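Local coordinates for capsid polyprotein VP90 (PDB 3TS3), which probably self-assembles into an icosahedral capsid, of which this piece is the P2 globular projection (spike) domain, at residues F157-T160 against S161-K164; N136-E139 against G140-V143. All blocks are in the same frame, centred on the assembly; numbering follows the deposited sequence.

Contact 1: residues F157-T160 against S161-K164; sequences FYRT and SDEK
Arg159 and Lys164 face each other as an antiparallel hydrogen-bonded pair, the last before the loop of a beta hairpin, where strand 153-159 turns back into strand 164-171. Glu163 as well as Lys164 lies opposite Arg159, which makes the return a G1 beta bulge. Glu163 takes the positive phi of that motif, 54°, although it is not a glycine. Arg159 N donates to Lys164 O at 2.8 Å, and Lys164 N returns a longer bond of 3.2 Å to Arg159 O. Asp162 N reaches Arg159 O only weakly.

The side chains of Arg159 and Asp162 run across each other, guanidinium and carboxylate planes 59° apart. The arginine leaves its backbone with CG anti to N (chi1 -174°), and the bend at chi3 brings NH1 beside Asp162 OD2, 3.1 Å away. This salt bridge uses the syn lone pair of OD2, which sits at the guanidinium edge. A short acid fits here, since its OD1 simultaneously packs on Arg159 CD at 3.2 Å. NH2 of the same guanidinium bonds to Leu135 O, so at least two bonds hold the group, and NE is bonded as well.

Tyr158 and Glu163 lie side by side and point the same way. Tyr158 CE1 comes to 3.7 Å from Glu163 C, while in the conformer given Glu163 OE1 pairs with Lys106. Lys164 CD lies 4.1 Å from Arg159 NH1, and the extended chain carries NZ beyond it, so the two like charges are not in contact. At the end of the tyrosine, OH touches Glu163 CB at 3.3 Å.

Contact 2: residues N136-E139 against G140-V143; sequences NLAE and GDPV
Two hydrogen bonds join Ala138 to Asp141. In the backbone, Asp141 N donates to Ala138 O at 3.0 Å; from the side chain, Asp141 OD2 accepts Ala138 N, also at 3.0 Å, along a nearly straight N-H line of 165°. The amide meets the carboxylate from well above its plane. Asp141 reaches it because CG stands beside its own backbone N (chi1 -83°), turning the acid back over the loop, and an aspartate is short enough to do so.

The backbone bond closes a type II beta turn from Ala138 to Asp141, which leads the chain from the loop after helix 129-135 into strand 142-148. Gly140 holds the third position with phi 93°, where a CB would collide with Glu139 O.

A water bridges the same turn, donating to Glu139 O at 2.8 Å and to Asp141 OD1 at 3.0 Å. OD1 also bonds to the hydroxyl of Thr160, so both carboxylate oxygens are engaged. Glu139 carries its extended chain away from the turn to a salt bridge with Arg60.

Van der Waals contact with the carboxylate is slight. The small Ala138 CB fits close to the acid, 3.8 Å from Asp141 OD2, and Leu137 CD2 comes to 4.0 Å from the same oxygen.

How the contacts relate
From the N terminus, contact 2 comes first: its turn closes just after helix 129-135 and delivers the chain into strand 142-148. The chain then reverses into strand 153-159, at whose end contact 1 closes the hairpin to strand 164-171. The two loops are in series, neither nested nor crossing, yet their centres lie only about 8 Å apart because strands 142-148 and 153-159 are antiparallel neighbours in the sheet. The bond of Thr160 to Asp141 ties turn to turn, and Tyr158 N meets Pro142 O between the strands. Phe157 packs on Val143. The two contacts tie the end of helix 129-135, through Arg159 to Leu135 O, to strands 142-148, 153-159 and 164-171.

Contact 1: residues F157-T160 against S161-K164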
loop_
_atom_site.group_PDB
_atom_site.type_symbol
_atom_site.label_atom_id
_atom_site.label_comp_id
_atom_site.label_asym_id
_atom_site.label_seq_id
_atom_site.Cartn_x
_atom_site.Cartn_y
_atom_site.Cartn_z
ATOM N N PHE C 157 12.650 8.002 8.425
ATOM C CA PHE C 157 13.188 8.662 9.598
ATOM C C PHE C 157 12.058 8.987 10.558
ATOM O O PHE C 157 10.916 9.134 10.157
ATOM C CB PHE C 157 13.823 10.010 9.234
ATOM C CG PHE C 157 15.023 9.933 8.330
ATOM C CD1 PHE C 157 16.273 9.627 8.834
ATOM C CD2 PHE C 157 14.914 10.253 6.992
ATOM C CE1 PHE C 157 17.374 9.589 8.007
ATOM C CE2 PHE C 157 16.010 10.222 6.169
ATOM C CZ PHE C 157 17.240 9.886 6.678
ATOM N N TYR C 158 12.399 9.113 11.832
ATOM C CA TYR C 158 11.488 9.696 12.790
ATOM C C TYR C 158 12.171 10.983 13.233
ATOM O O TYR C 158 13.193 10.941 13.910
ATOM C CB TYR C 158 11.236 8.767 13.972
ATOM C CG TYR C 158 10.208 9.294 14.955
ATOM C CD1 TYR C 158 8.911 9.527 14.562
ATOM C CD2 TYR C 158 10.541 9.537 16.267
ATOM C CE1 TYR C 158 7.973 10.008 15.442
ATOM C CE2 TYR C 158 9.610 10.014 17.158
ATOM C CZ TYR C 158 8.323 10.247 16.743
ATOM O OH TYR C 158 7.386 10.724 17.630
ATOM N N ARG C 159 11.599 12.122 12.852
ATOM C CA ARG C 159 12.165 13.407 13.244
ATOM C C ARG C 159 11.562 13.745 14.595
ATOM O O ARG C 159 10.453 14.240 14.693
ATOM C CB ARG C 159 11.837 14.491 12.216
ATOM C CG ARG C 159 12.520 15.832 12.488
ATOM C CD ARG C 159 11.943 16.980 11.661
ATOM N NE ARG C 159 12.215 16.861 10.235
ATOM C CZ ARG C 159 11.302 16.980 9.279
ATOM N NH1 ARG C 159 10.033 17.214 9.582
ATOM N NH2 ARG C 159 11.665 16.859 8.014
ATOM N N THR C 160 12.333 13.482 15.637
ATOM C CA THR C 160 11.875 13.592 17.011
ATOM C C THR C 160 11.424 14.996 17.383
ATOM O O THR C 160 10.515 15.153 18.175
ATOM C CB THR C 160 12.945 13.110 18.009
ATOM O OG1 THR C 160 14.108 13.928 17.902
ATOM C CG2 THR C 160 13.335 11.682 17.713
ATOM N N SER C 161 12.039 16.010 16.791
ATOM C CA SER C 161 11.727 17.384 17.156
ATOM C C SER C 161 10.267 17.735 16.911
ATOM O O SER C 161 9.676 18.468 17.687
ATOM C CB SER C 161 12.629 18.367 16.412
ATOM O OG SER C 161 12.459 18.274 15.010
ATOM N N ASP C 162 9.696 17.256 15.811
ATOM C CA ASP C 162 8.279 17.490 15.550
ATOM C C ASP C 162 7.426 16.211 15.478
ATOM O O ASP C 162 6.297 16.251 15.025
ATOM C CB ASP C 162 8.065 18.382 14.326
ATOM C CG ASP C 162 8.633 17.787 13.071
ATOM O OD1 ASP C 162 9.095 16.644 13.140
ATOM O OD2 ASP C 162 8.613 18.458 12.025
ATOM N N GLU C 163 7.984 15.088 15.914
ATOM C CA GLU C 163 7.295 13.783 15.969
ATOM C C GLU C 163 6.699 13.380 14.656
ATOM O O GLU C 163 5.602 12.846 14.584
ATOM C CB GLU C 163 6.254 13.760 17.100
ATOM C CG GLU C 163 6.870 14.029 18.459
ATOM C CD GLU C 163 5.929 13.762 19.611
ATOM O OE1 GLU C 163 4.955 12.999 19.443
ATOM O OE2 GLU C 163 6.186 14.309 20.703
ATOM N N LYS C 164 7.466 13.588 13.595
ATOM C CA LYS C 164 7.024 13.242 12.252
ATOM C C LYS C 164 7.820 12.087 11.662
ATOM O O LYS C 164 9.030 12.026 11.799
ATOM C CB LYS C 164 7.130 14.446 11.311
ATOM C CG LYS C 164 6.031 15.484 11.463
ATOM C CD LYS C 164 6.078 16.437 10.285
ATOM C CE LYS C 164 5.077 17.552 10.428
ATOM N NZ LYS C 164 5.184 18.504 9.298
#

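Contact 2: residues N136-E139 against G140-V143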
loop_
_atom_site.group_PDB
_atom_site.type_symbol
_atom_site.label_atom_id
_atom_site.label_comp_id
_atom_site.label_asym_id
_atom_site.label_seq_id
_atom_site.Cartn_x
_atom_site.Cartn_y
_atom_site.Cartn_z
ATOM N N ASN C 136 16.166 18.408 7.960
ATOM C CA ASN C 136 15.982 18.924 9.311
ATOM C C ASN C 136 15.990 17.840 10.389
ATOM O O ASN C 136 15.121 17.788 11.240
ATOM C CB ASN C 136 14.712 19.757 9.401
ATOM C CG ASN C 136 14.636 20.553 10.678
ATOM O OD1 ASN C 136 15.653 20.909 11.254
ATOM N ND2 ASN C 136 13.426 20.837 11.124
ATOM N N LEU C 137 16.994 16.988 10.335
ATOM C CA LEU C 137 17.134 15.902 11.281
ATOM C C LEU C 137 18.132 16.246 12.371
ATOM O O LEU C 137 18.938 17.158 12.223
ATOM C CB LEU C 137 17.567 14.625 10.564
ATOM C CG LEU C 137 16.615 14.040 9.521
ATOM C CD1 LEU C 137 17.333 13.028 8.648
ATOM C CD2 LEU C 137 15.375 13.427 10.155
ATOM N N ALA C 138 18.073 15.495 13.457
ATOM C CA ALA C 138 19.000 15.653 14.559
ATOM C C ALA C 138 19.797 14.374 14.656
ATOM O O ALA C 138 19.288 13.301 14.401
ATOM C CB ALA C 138 18.252 15.906 15.856
ATOM N N GLU C 139 21.057 14.488 15.040
ATOM C CA GLU C 139 21.880 13.312 15.162
ATOM C C GLU C 139 21.215 12.420 16.196
ATOM O O GLU C 139 20.782 12.880 17.245
ATOM C CB GLU C 139 23.299 13.700 15.597
ATOM C CG GLU C 139 24.259 12.533 15.651
ATOM C CD GLU C 139 25.646 12.912 16.142
ATOM O OE1 GLU C 139 25.824 14.041 16.634
ATOM O OE2 GLU C 139 26.551 12.062 16.063
ATOM N N GLY C 140 21.144 11.134 15.888
ATOM C CA GLY C 140 20.506 10.167 16.751
ATOM C C GLY C 140 19.038 9.897 16.468
ATOM O O GLY C 140 18.475 9.002 17.063
ATOM N N ASP C 141 18.430 10.643 15.551
ATOM C CA ASP C 141 17.032 10.390 15.202
ATOM C C ASP C 141 16.938 9.004 14.595
ATOM O O ASP C 141 17.831 8.589 13.888
ATOM C CB ASP C 141 16.523 11.412 14.183
ATOM C CG ASP C 141 16.075 12.712 14.829
ATOM O OD1 ASP C 141 15.995 12.769 16.062
ATOM O OD2 ASP C 141 15.804 13.661 14.084
ATOM N N PRO C 142 15.846 8.297 14.848
ATOM C CA PRO C 142 15.731 6.951 14.293
ATOM C C PRO C 142 15.758 6.972 12.771
ATOM O O PRO C 142 15.151 7.835 12.166
ATOM C CB PRO C 142 14.354 6.503 14.776
ATOM C CG PRO C 142 14.176 7.200 16.089
ATOM C CD PRO C 142 14.868 8.539 15.926
ATOM N N VAL C 143 16.487 6.035 12.179
ATOM C CA VAL C 143 16.487 5.854 10.740
ATOM C C VAL C 143 16.342 4.374 10.401
ATOM O O VAL C 143 16.902 3.522 11.076
ATOM C CB VAL C 143 17.720 6.486 10.051
ATOM C CG1 VAL C 143 19.014 5.884 10.553
ATOM C CG2 VAL C 143 17.609 6.354 8.546
HETATM O O HOH W 1 18.107 12.668 18.169
#